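Local atomic coordinates of leucyl aminopeptidase (Trypanosoma brucei brucei, PDB entry 5NTD), a protein that removes amino acids, probably leucine by preference, from the N-termini of peptides as a hexameric M17 metallo-aminopeptidase, here holding manganese and the inhibitor bestatin. Residues P441-P446 with D468-S473; E447-E452 with V472-Y477. All blocks are in the same frame, centred on the assembly; numbering follows the deposited sequence.

Contact 1 of 2, residues P441-P446 with D468-S473; sequences PVLYCP and DNAGVS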
# COMPACT_ATOMS: atom_id res chain seq x y z
N PRO G 441 21.61 -25.26 3.55
CA PRO G 441 20.46 -25.77 4.29
C PRO G 441 19.61 -24.71 4.93
O PRO G 441 20.10 -23.63 5.32
CB PRO G 441 21.08 -26.61 5.40
CG PRO G 441 22.53 -26.44 5.32
CD PRO G 441 22.87 -25.47 4.25
N VAL G 442 18.32 -25.02 5.02
CA VAL G 442 17.41 -24.28 5.87
C VAL G 442 16.97 -25.15 7.03
O VAL G 442 17.06 -26.37 6.97
CB VAL G 442 16.21 -23.69 5.15
CG1 VAL G 442 16.66 -22.70 4.10
CG2 VAL G 442 15.35 -24.77 4.53
N LEU G 443 16.49 -24.50 8.09
CA LEU G 443 16.11 -25.18 9.34
C LEU G 443 15.18 -26.37 9.08
O LEU G 443 14.16 -26.22 8.47
CB LEU G 443 15.43 -24.22 10.30
CG LEU G 443 14.90 -24.82 11.60
CD1 LEU G 443 16.04 -25.24 12.50
CD2 LEU G 443 14.02 -23.79 12.31
N TYR G 444 15.59 -27.53 9.57
CA TYR G 444 14.73 -28.70 9.70
C TYR G 444 14.34 -28.88 11.16
O TYR G 444 15.13 -29.25 12.00
CB TYR G 444 15.43 -29.98 9.20
CG TYR G 444 14.53 -31.20 9.22
CD1 TYR G 444 13.61 -31.43 8.20
CD2 TYR G 444 14.59 -32.13 10.27
CE1 TYR G 444 12.78 -32.52 8.21
CE2 TYR G 444 13.74 -33.24 10.30
CZ TYR G 444 12.85 -33.42 9.27
OH TYR G 444 12.01 -34.49 9.26
N CYS G 445 13.08 -28.62 11.41
CA CYS G 445 12.50 -28.69 12.77
C CYS G 445 10.98 -28.85 12.73
O CYS G 445 10.24 -27.95 13.12
CB CYS G 445 12.90 -27.47 13.58
SG CYS G 445 12.68 -27.74 15.35
N PRO G 446 10.50 -29.99 12.21
CA PRO G 446 9.07 -30.26 12.04
C PRO G 446 8.21 -29.96 13.26
O PRO G 446 7.09 -29.54 13.12
CB PRO G 446 9.02 -31.78 11.76
CG PRO G 446 10.36 -32.17 11.37
CD PRO G 446 11.32 -31.18 11.95
N ASP G 468 6.57 -15.24 9.45
CA ASP G 468 7.93 -14.97 9.94
C ASP G 468 8.52 -16.08 10.87
O ASP G 468 9.20 -15.80 11.86
CB ASP G 468 7.96 -13.63 10.65
CG ASP G 468 6.94 -13.52 11.79
OD1 ASP G 468 6.39 -14.54 12.27
OD2 ASP G 468 6.68 -12.38 12.18
N ASN G 469 8.20 -17.31 10.56
CA ASN G 469 8.62 -18.47 11.35
C ASN G 469 9.21 -19.61 10.50
O ASN G 469 8.65 -20.71 10.44
CB ASN G 469 7.47 -18.99 12.20
CG ASN G 469 7.94 -19.94 13.28
OD1 ASN G 469 9.11 -19.98 13.65
ND2 ASN G 469 7.01 -20.75 13.78
N ALA G 470 10.31 -19.29 9.83
CA ALA G 470 11.06 -20.23 8.95
C ALA G 470 10.19 -20.64 7.74
O ALA G 470 9.72 -21.76 7.63
CB ALA G 470 11.53 -21.44 9.72
N GLY G 471 9.99 -19.70 6.84
CA GLY G 471 9.09 -19.87 5.71
C GLY G 471 9.54 -20.89 4.67
O GLY G 471 8.73 -21.56 4.07
N VAL G 472 10.83 -20.97 4.43
CA VAL G 472 11.35 -21.94 3.46
C VAL G 472 11.07 -23.34 4.04
O VAL G 472 10.64 -24.23 3.35
CB VAL G 472 12.84 -21.80 3.20
CG1 VAL G 472 13.25 -22.73 2.05
CG2 VAL G 472 13.23 -20.38 2.85
N SER G 473 11.34 -23.46 5.33
CA SER G 473 11.23 -24.71 6.04
C SER G 473 9.78 -25.20 6.11
O SER G 473 9.47 -26.36 5.85
CB SER G 473 11.81 -24.59 7.44
OG SER G 473 13.15 -24.10 7.40
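Ser-473 OG donates a hydrogen bond of 2.6 Å to Leu-443 O, tying the first turn of helix 471-480 to the loop that leaves strand 439-441. The hydroxyl meets the oxygen in the carbonyl plane, on a lone pair, with a C=O...OG angle of 130°. A first torsion of -54° sets OG anti to the serine's own carbonyl carbon, beside its backbone N, within reach of the Leu-443 carbonyl. The bond satisfies a buried hydroxyl and pins the loop where the Leu-443 and Ser-473 CA atoms are 5.9 Å apart.

Apolar groups close in round this bond. The CG2 methyl of Val-442 reaches Ser-473 OG at 3.7 Å and also meets Val-472 CG1 at 3.8 Å. The two valines cross at about a right angle, and both methyls of Val-442 touch the CG1 branch of Val-472, since CG1 of Val-442 lies 4.0 Å from that same atom. From a different side Leu-443 CB comes within 3.7 Å of Ser-473 OG, while the leucine's CD2 methyl extends to Ala-470 CB at 4.3 Å. Ala-470 is the N-cap residue of the helix, so this looser touch falls at the very start of the helix.

The contact belongs to the catalytic domain, with the Val-472 side chain about 8 Å from the bound bestatin. Val-442 is joined to strand 415-419 by backbone hydrogen bonding with Leu-417, and its side chain rests on Tyr-418 and on Thr-410 of helix 404-410. Val-472 packs on Ala-405 and Ala-409 of that helix, while Leu-443 touches Thr-410 of a second subunit, leaving the joint between strand 415-419, helix 404-410 and the subunit interface.

Contact 2 of 2, residues E447-E452 with V472-Y477; sequences EYHEPE and VSCAGY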
# COMPACT_ATOMS: atom_id res chain seq x y z
N GLU G 447 8.72 -30.23 14.44
CA GLU G 447 7.95 -29.96 15.67
C GLU G 447 7.59 -28.48 15.82
O GLU G 447 6.59 -28.14 16.42
CB GLU G 447 8.66 -30.48 16.94
CG GLU G 447 10.03 -29.85 17.23
CD GLU G 447 11.20 -30.62 16.65
OE1 GLU G 447 11.06 -31.22 15.56
OE2 GLU G 447 12.30 -30.57 17.27
N TYR G 448 8.39 -27.60 15.24
CA TYR G 448 8.07 -26.15 15.22
C TYR G 448 7.31 -25.68 13.98
O TYR G 448 6.66 -24.65 14.02
CB TYR G 448 9.34 -25.30 15.39
CG TYR G 448 10.05 -25.46 16.71
CD1 TYR G 448 9.42 -26.06 17.83
CD2 TYR G 448 11.34 -24.96 16.87
CE1 TYR G 448 10.09 -26.18 19.05
CE2 TYR G 448 11.99 -25.06 18.09
CZ TYR G 448 11.37 -25.69 19.18
OH TYR G 448 12.03 -25.80 20.38
N HIS G 449 7.41 -26.41 12.89
CA HIS G 449 6.66 -26.07 11.64
C HIS G 449 5.21 -26.50 11.71
O HIS G 449 4.32 -25.82 11.24
CB HIS G 449 7.27 -26.71 10.41
CG HIS G 449 8.75 -26.58 10.35
ND1 HIS G 449 9.42 -25.47 10.81
CD2 HIS G 449 9.71 -27.43 9.90
CE1 HIS G 449 10.72 -25.63 10.65
NE2 HIS G 449 10.92 -26.83 10.12
N GLU G 450 5.00 -27.67 12.26
CA GLU G 450 3.67 -28.32 12.31
C GLU G 450 2.53 -27.43 12.84
O GLU G 450 1.48 -27.36 12.23
CB GLU G 450 3.77 -29.60 13.12
CG GLU G 450 2.50 -30.40 13.22
CD GLU G 450 2.67 -31.58 14.15
OE1 GLU G 450 3.81 -31.86 14.66
OE2 GLU G 450 1.62 -32.24 14.39
N PRO G 451 2.73 -26.75 13.98
CA PRO G 451 1.64 -25.92 14.53
C PRO G 451 1.20 -24.76 13.63
O PRO G 451 0.08 -24.27 13.77
CB PRO G 451 2.24 -25.36 15.82
CG PRO G 451 3.44 -26.17 16.10
CD PRO G 451 3.94 -26.66 14.78
N GLU G 452 2.06 -24.36 12.71
CA GLU G 452 1.73 -23.26 11.80
C GLU G 452 0.61 -23.58 10.82
O GLU G 452 0.00 -22.68 10.24
CB GLU G 452 2.95 -22.81 11.01
CG GLU G 452 4.01 -22.14 11.88
CD GLU G 452 3.55 -20.82 12.49
OE1 GLU G 452 2.53 -20.26 12.04
OE2 GLU G 452 4.23 -20.34 13.41
N VAL G 472 10.83 -20.97 4.43
CA VAL G 472 11.35 -21.94 3.46
C VAL G 472 11.07 -23.34 4.04
O VAL G 472 10.64 -24.23 3.35
CB VAL G 472 12.84 -21.80 3.20
CG1 VAL G 472 13.25 -22.73 2.05
CG2 VAL G 472 13.23 -20.38 2.85
N SER G 473 11.34 -23.46 5.33
CA SER G 473 11.23 -24.71 6.04
C SER G 473 9.78 -25.20 6.11
O SER G 473 9.47 -26.36 5.85
CB SER G 473 11.81 -24.59 7.44
OG SER G 473 13.15 -24.10 7.40
N CYS G 474 8.91 -24.29 6.48
CA CYS G 474 7.47 -24.62 6.63
C CYS G 474 6.85 -25.09 5.31
O CYS G 474 6.05 -26.02 5.31
CB CYS G 474 6.67 -23.43 7.18
SG CYS G 474 6.93 -23.18 8.95
N ALA G 475 7.23 -24.49 4.21
CA ALA G 475 6.74 -24.96 2.89
C ALA G 475 7.20 -26.40 2.62
O ALA G 475 6.46 -27.24 2.12
CB ALA G 475 7.18 -24.05 1.78
N GLY G 476 8.44 -26.67 3.00
CA GLY G 476 8.99 -28.03 2.91
C GLY G 476 8.22 -28.98 3.79
O GLY G 476 7.80 -30.06 3.37
N TYR G 477 7.98 -28.55 5.01
CA TYR G 477 7.24 -29.38 5.98
C TYR G 477 5.91 -29.81 5.39
O TYR G 477 5.50 -30.95 5.49
CB TYR G 477 7.03 -28.66 7.32
CG TYR G 477 6.01 -29.39 8.16
CD1 TYR G 477 6.36 -30.53 8.89
CD2 TYR G 477 4.67 -29.00 8.17
CE1 TYR G 477 5.43 -31.23 9.63
CE2 TYR G 477 3.73 -29.70 8.91
CZ TYR G 477 4.12 -30.82 9.63
OH TYR G 477 3.18 -31.53 10.33
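Two helical elements of the catalytic domain, helix 446-449 with the 3-10 turn after it and helix 471-480, pack here through the side chains of His-449 and Tyr-477. The imidazole of His-449 inserts against helix 471-480, with its CE1 3.5 Å from Ser-473 CB. One face of the ring lies against Ser-473 O and Cys-474 N, so it packs on helix backbone as well as on side chains. Cys-474 SG approaches obliquely, 4.6 Å from the imidazole centroid and 53° off the ring normal, and lies 3.8 Å from His-449 CB. Cys-445 N donates a hydrogen bond to His-449 NE2, which fixes the rotation of the ring.

Tyr-477 reaches back the other way. A first torsion of 167° swings its ring away from its own backbone N, and one face of the ring lies against the backbone at His-449 C and Glu-450 N, the latter 4.1 Å above the plane, over the ring centre. His-449 CB meets Tyr-477 CB at 3.7 Å. At the phenol end, Tyr-477 OH lies 3.2 Å from Glu-450 CG, against the aliphatic part of that extended side chain.

Beyond the two segments, Cys-474 packs on Met-464 in a loop, and Ser-473 and Tyr-477 both touch Tyr-418 of strand 415-419.

Contacts 1 and 2 fasten consecutive pieces of one chain segment, 441-446 and then 447-452, to the same helix 471-480, and their centres are only 6 Å apart. Ser-473 serves both, giving its hydroxyl to contact 1 and its CB to contact 2. Contact 1 is wholly buried and combines a polar bond with small aliphatic groups; contact 2 is larger and mostly buried, rests on aromatic and sulfur packing, and runs out to the exposed Glu-450. A hydrogen bond between Asn-469 ND2 and Glu-452 OE2 bridges them. Both lie beside a second subunit, where Asp-468 forms a salt bridge with Arg-412 of that subunit and Glu-447 accepts hydrogen bonds from its Ser-112 and Asn-115.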